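Local coordinates for antigen, P35 (Borreliella spielmanii A14S, PDB 6HPN), which is an outer surface protein, probably a lipoprotein, of the PFam54 family, orthologous to BBA64 of Borrelia burgdorferi and probably involved in the pathogenesis of Lyme disease, at residues V170-I173 with I174-N178; N180-L183 with R184-S188. One frame throughout, in Å; residues are numbered along the deposited sequence.

Contact 1 (V170-I173 with I174-N178); sequences VDDI and IKEYN
V170 to I173 hand their carbonyl oxygens to the amides of I174 to Y177, four successive i to i+4 bonds over about two turns of alpha-helix. K175 N to D171 O is 2.8 Å long and runs nearly straight (166° at the hydrogen), and E176 N to D172 O measures 2.7 Å. The apolar pair is V170 and I174, side by side and pointing the same way, with V170 CG1 4.1 Å from I174 CD1. This stretch belongs to the C-terminal part of helix 146-179, in the all-helical Bbcrasp-1-like domain; V170 and I174 face helix 89-102, while I173 rests on helix 187-197. On the charged side, K175 bends at chi2 and chi3 and runs back along the preceding turn, bringing K175 NZ to 3.8 Å from D171 CB. K175 NZ stays 4.4 Å from D171 OD2, beyond salt-bridge range. E176 has CG anti to its carbonyl carbon (chi1 -70°) and lies back along the helix, E176 OE2 3.6 Å from D172 CB. Each carboxylate has its own cation: OE1 of E176 takes a salt bridge from K197 and a hydrogen bond from N193, and OD2 of D172 is bridged by K168.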
loop_
_atom_site.group_PDB
_atom_site.type_symbol
_atom_site.label_atom_id
_atom_site.label_comp_id
_atom_site.label_asym_id
_atom_site.label_seq_id
_atom_site.Cartn_x
_atom_site.Cartn_y
_atom_site.Cartn_z
ATOM N N VAL A 170 -1.491 -7.999 -8.979
ATOM C CA VAL A 170 -0.636 -8.981 -8.249
ATOM C C VAL A 170 -1.166 -10.404 -8.454
ATOM O O VAL A 170 -0.351 -11.293 -8.702
ATOM C CB VAL A 170 -0.522 -8.648 -6.752
ATOM C CG1 VAL A 170 -0.179 -9.879 -5.928
ATOM C CG2 VAL A 170 0.499 -7.546 -6.494
ATOM N N ASP A 171 -2.467 -10.641 -8.323
ATOM C CA ASP A 171 -3.038 -11.988 -8.587
ATOM C C ASP A 171 -2.793 -12.360 -10.063
ATOM O O ASP A 171 -2.535 -13.535 -10.315
ATOM C CB ASP A 171 -4.511 -12.064 -8.175
ATOM C CG ASP A 171 -4.754 -12.110 -6.674
ATOM O OD1 ASP A 171 -3.835 -12.486 -5.909
ATOM O OD2 ASP A 171 -5.864 -11.755 -6.281
ATOM N N ASP A 172 -2.844 -11.399 -10.994
ATOM C CA ASP A 172 -2.763 -11.667 -12.457
ATOM C C ASP A 172 -1.336 -12.084 -12.813
ATOM O O ASP A 172 -1.167 -13.092 -13.538
ATOM C CB ASP A 172 -3.214 -10.459 -13.280
ATOM C CG ASP A 172 -4.720 -10.260 -13.245
ATOM O OD1 ASP A 172 -5.386 -11.155 -12.756
ATOM O OD2 ASP A 172 -5.213 -9.213 -13.712
ATOM N N ILE A 173 -0.365 -11.305 -12.344
ATOM C CA ILE A 173 1.087 -11.609 -12.446
ATOM C C ILE A 173 1.281 -13.057 -11.987
ATOM O O ILE A 173 1.936 -13.815 -12.696
ATOM C CB ILE A 173 1.907 -10.598 -11.611
ATOM C CG1 ILE A 173 2.013 -9.236 -12.297
ATOM C CG2 ILE A 173 3.286 -11.126 -11.295
ATOM C CD1 ILE A 173 2.491 -8.076 -11.392
ATOM N N ILE A 174 0.713 -13.428 -10.847
ATOM C CA ILE A 174 0.871 -14.791 -10.265
ATOM C C ILE A 174 0.198 -15.825 -11.185
ATOM O O ILE A 174 0.859 -16.825 -11.519
ATOM C CB ILE A 174 0.323 -14.823 -8.821
ATOM C CG1 ILE A 174 1.228 -14.010 -7.893
ATOM C CG2 ILE A 174 0.151 -16.243 -8.304
ATOM C CD1 ILE A 174 0.703 -13.864 -6.490
ATOM N N LYS A 175 -1.068 -15.599 -11.546
ATOM C CA LYS A 175 -1.851 -16.509 -12.413
ATOM C C LYS A 175 -1.085 -16.708 -13.718
ATOM O O LYS A 175 -0.892 -17.869 -14.088
ATOM C CB LYS A 175 -3.259 -15.973 -12.671
ATOM C CG LYS A 175 -4.346 -16.632 -11.832
ATOM C CD LYS A 175 -5.390 -15.689 -11.200
ATOM C CE LYS A 175 -5.800 -16.135 -9.803
ATOM N NZ LYS A 175 -6.614 -15.119 -9.091
ATOM N N GLU A 176 -0.634 -15.616 -14.341
ATOM C CA GLU A 176 -0.024 -15.617 -15.694
ATOM C C GLU A 176 1.341 -16.305 -15.637
ATOM O O GLU A 176 1.648 -17.089 -16.579
ATOM C CB GLU A 176 0.062 -14.195 -16.250
ATOM C CG GLU A 176 -1.301 -13.634 -16.596
ATOM C CD GLU A 176 -1.401 -12.122 -16.652
ATOM O OE1 GLU A 176 -0.350 -11.453 -16.687
ATOM O OE2 GLU A 176 -2.538 -11.617 -16.660
ATOM N N TYR A 177 2.108 -16.039 -14.580
ATOM C CA TYR A 177 3.450 -16.622 -14.358
ATOM C C TYR A 177 3.281 -18.138 -14.233
ATOM O O TYR A 177 4.128 -18.915 -14.736
ATOM C CB TYR A 177 4.135 -15.973 -13.148
ATOM C CG TYR A 177 5.507 -16.520 -12.824
ATOM C CD1 TYR A 177 6.670 -16.011 -13.403
ATOM C CD2 TYR A 177 5.649 -17.591 -11.948
ATOM C CE1 TYR A 177 7.922 -16.552 -13.115
ATOM C CE2 TYR A 177 6.884 -18.154 -11.665
ATOM C CZ TYR A 177 8.028 -17.632 -12.243
ATOM O OH TYR A 177 9.232 -18.205 -11.913
ATOM N N ASN A 178 2.221 -18.566 -13.556
ATOM C CA ASN A 178 2.011 -20.003 -13.253
ATOM C C ASN A 178 1.360 -20.699 -14.462
ATOM O O ASN A 178 1.412 -21.942 -14.499
ATOM C CB ASN A 178 1.186 -20.197 -11.979
ATOM C CG ASN A 178 1.944 -19.880 -10.698
ATOM O OD1 ASN A 178 3.134 -20.165 -10.554
ATOM N ND2 ASN A 178 1.236 -19.309 -9.739
#

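Contact 2 (N180-L183 with R184-S188); sequences NPEL and RTNIS
R184 folds back along the first turn of helix 181-185 and lies beside P181, both side chains pointing the same way. Its CB sits 3.5 Å from P181 O, the same oxygen that takes a weak bond from R184 N. CG, anti to the carbonyl carbon (chi1 -50°), passes the carbonyl oxygen of N180. The chain then bends at chi3 (-75°), which brings NE and CZ over P181 CA. The guanidinium thus lays one face on the backbone where N180 joins P181, with P181 CA 3.6 Å above its plane and displaced toward the rim. At the tip the two nitrogens part company. R184 NH2 comes to 3.4 Å from P181 CG, at the proline ring, and R184 NH1 donates to the carbonyl oxygen of Y177 in the preceding helix.

The turn beneath is a short, weakly bonded helix with N180 at its N-cap, N180 OD1 accepting from E182 N at 2.6 Å. N186 repeats the device as N-cap of helix 187-197, its OD1 taking a weak bond from S188 N, so each of two consecutive helices starts on an asparagine.

E182 O accepts from two donors. N186 N approaches E182 O almost in line with the carbonyl bond, 2.6 Å away, whereas T185 N stands well above the carbonyl plane, 3.1 Å from E182 O. E182 and N186 also run side by side: E182 OE2 is 3.5 Å from N186 ND2, with carboxylate and amide planes turned 54° apart. T185 places its methyl over the preceding turn, T185 CG2 3.3 Å from P181 O. The L183 side chain touches K189 and N193 of helix 187-197.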
loop_
_atom_site.group_PDB
_atom_site.type_symbol
_atom_site.label_atom_id
_atom_site.label_comp_id
_atom_site.label_asym_id
_atom_site.label_seq_id
_atom_site.Cartn_x
_atom_site.Cartn_y
_atom_site.Cartn_z
ATOM N N ASN A 180 2.129 -19.801 -17.785
ATOM C CA ASN A 180 2.925 -19.555 -19.017
ATOM C C ASN A 180 4.422 -19.732 -18.783
ATOM O O ASN A 180 5.110 -18.824 -18.324
ATOM C CB ASN A 180 2.633 -18.193 -19.627
ATOM C CG ASN A 180 3.377 -18.045 -20.936
ATOM O OD1 ASN A 180 4.509 -18.504 -21.069
ATOM N ND2 ASN A 180 2.758 -17.427 -21.915
ATOM N N PRO A 181 4.971 -20.901 -19.183
ATOM C CA PRO A 181 6.401 -21.191 -19.074
ATOM C C PRO A 181 7.360 -20.120 -19.600
ATOM O O PRO A 181 8.481 -20.081 -19.112
ATOM C CB PRO A 181 6.555 -22.419 -19.969
ATOM C CG PRO A 181 5.247 -23.144 -19.813
ATOM C CD PRO A 181 4.213 -22.046 -19.718
ATOM N N GLU A 182 6.936 -19.343 -20.600
ATOM C CA GLU A 182 7.774 -18.281 -21.213
ATOM C C GLU A 182 8.076 -17.218 -20.153
ATOM O O GLU A 182 9.235 -16.747 -20.111
ATOM C CB GLU A 182 7.100 -17.643 -22.422
ATOM C CG GLU A 182 7.995 -16.632 -23.125
ATOM C CD GLU A 182 8.455 -17.017 -24.520
ATOM O OE1 GLU A 182 7.600 -17.505 -25.275
ATOM O OE2 GLU A 182 9.660 -16.821 -24.846
ATOM N N LEU A 183 7.092 -16.872 -19.313
ATOM C CA LEU A 183 7.288 -15.861 -18.241
ATOM C C LEU A 183 8.254 -16.425 -17.185
ATOM O O LEU A 183 8.906 -15.621 -16.496
ATOM C CB LEU A 183 5.934 -15.440 -17.657
ATOM C CG LEU A 183 5.023 -14.651 -18.609
ATOM C CD1 LEU A 183 3.637 -14.457 -18.013
ATOM C CD2 LEU A 183 5.627 -13.298 -18.990
ATOM N N ARG A 184 8.416 -17.749 -17.102
ATOM C CA ARG A 184 9.354 -18.388 -16.142
ATOM C C ARG A 184 10.772 -18.470 -16.745
ATOM O O ARG A 184 11.714 -18.639 -15.982
ATOM C CB ARG A 184 8.773 -19.732 -15.692
ATOM C CG ARG A 184 7.329 -19.626 -15.220
ATOM C CD ARG A 184 6.832 -20.816 -14.413
ATOM N NE ARG A 184 6.545 -21.999 -15.226
ATOM C CZ ARG A 184 5.346 -22.370 -15.693
ATOM N NH1 ARG A 184 4.245 -21.668 -15.457
ATOM N NH2 ARG A 184 5.262 -23.464 -16.425
ATOM N N THR A 185 10.959 -18.324 -18.054
ATOM C CA THR A 185 12.302 -18.516 -18.676
ATOM C C THR A 185 12.741 -17.231 -19.397
ATOM O O THR A 185 13.928 -16.907 -19.343
ATOM C CB THR A 185 12.323 -19.758 -19.587
ATOM O OG1 THR A 185 11.605 -19.526 -20.798
ATOM C CG2 THR A 185 11.689 -20.980 -18.964
ATOM N N ASN A 186 11.845 -16.548 -20.101
ATOM C CA ASN A 186 12.219 -15.315 -20.824
ATOM C C ASN A 186 12.124 -14.167 -19.827
ATOM O O ASN A 186 11.024 -13.589 -19.639
ATOM C CB ASN A 186 11.368 -15.077 -22.066
ATOM C CG ASN A 186 11.892 -13.946 -22.932
ATOM O OD1 ASN A 186 12.782 -13.196 -22.544
ATOM N ND2 ASN A 186 11.311 -13.779 -24.102
ATOM N N ILE A 187 13.251 -13.839 -19.217
ATOM C CA ILE A 187 13.275 -12.856 -18.108
ATOM C C ILE A 187 12.820 -11.492 -18.642
ATOM O O ILE A 187 12.124 -10.765 -17.924
ATOM C CB ILE A 187 14.654 -12.852 -17.424
ATOM C CG1 ILE A 187 14.481 -12.768 -15.904
ATOM C CG2 ILE A 187 15.576 -11.782 -18.013
ATOM C CD1 ILE A 187 13.463 -11.743 -15.448
ATOM N N SER A 188 13.125 -11.195 -19.894
ATOM C CA SER A 188 12.786 -9.902 -20.529
ATOM C C SER A 188 11.286 -9.857 -20.860
ATOM O O SER A 188 10.726 -8.749 -21.015
ATOM C CB SER A 188 13.693 -9.674 -21.712
ATOM O OG SER A 188 12.949 -9.537 -22.897
#

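How the contacts relate
From the N terminus, contact 1 comes first, on the last turns of helix 146-179, and contact 2 follows beyond the helix end, spanning helix 181-185 and the start of helix 187-197. They stand in series: each is a local turn closed within its own stretch, and neither encloses or crosses the other. With centres about 12 Å apart, they meet where the R184 side chain reaches back to the end of helix 146-179 and where L183 packs against the backbone of E176. Contact 1 joins its helix to helices 89-102 and 187-197; contact 2 carries the chain round the corner, where I187 and S188 reach Y108 of helix 106-135.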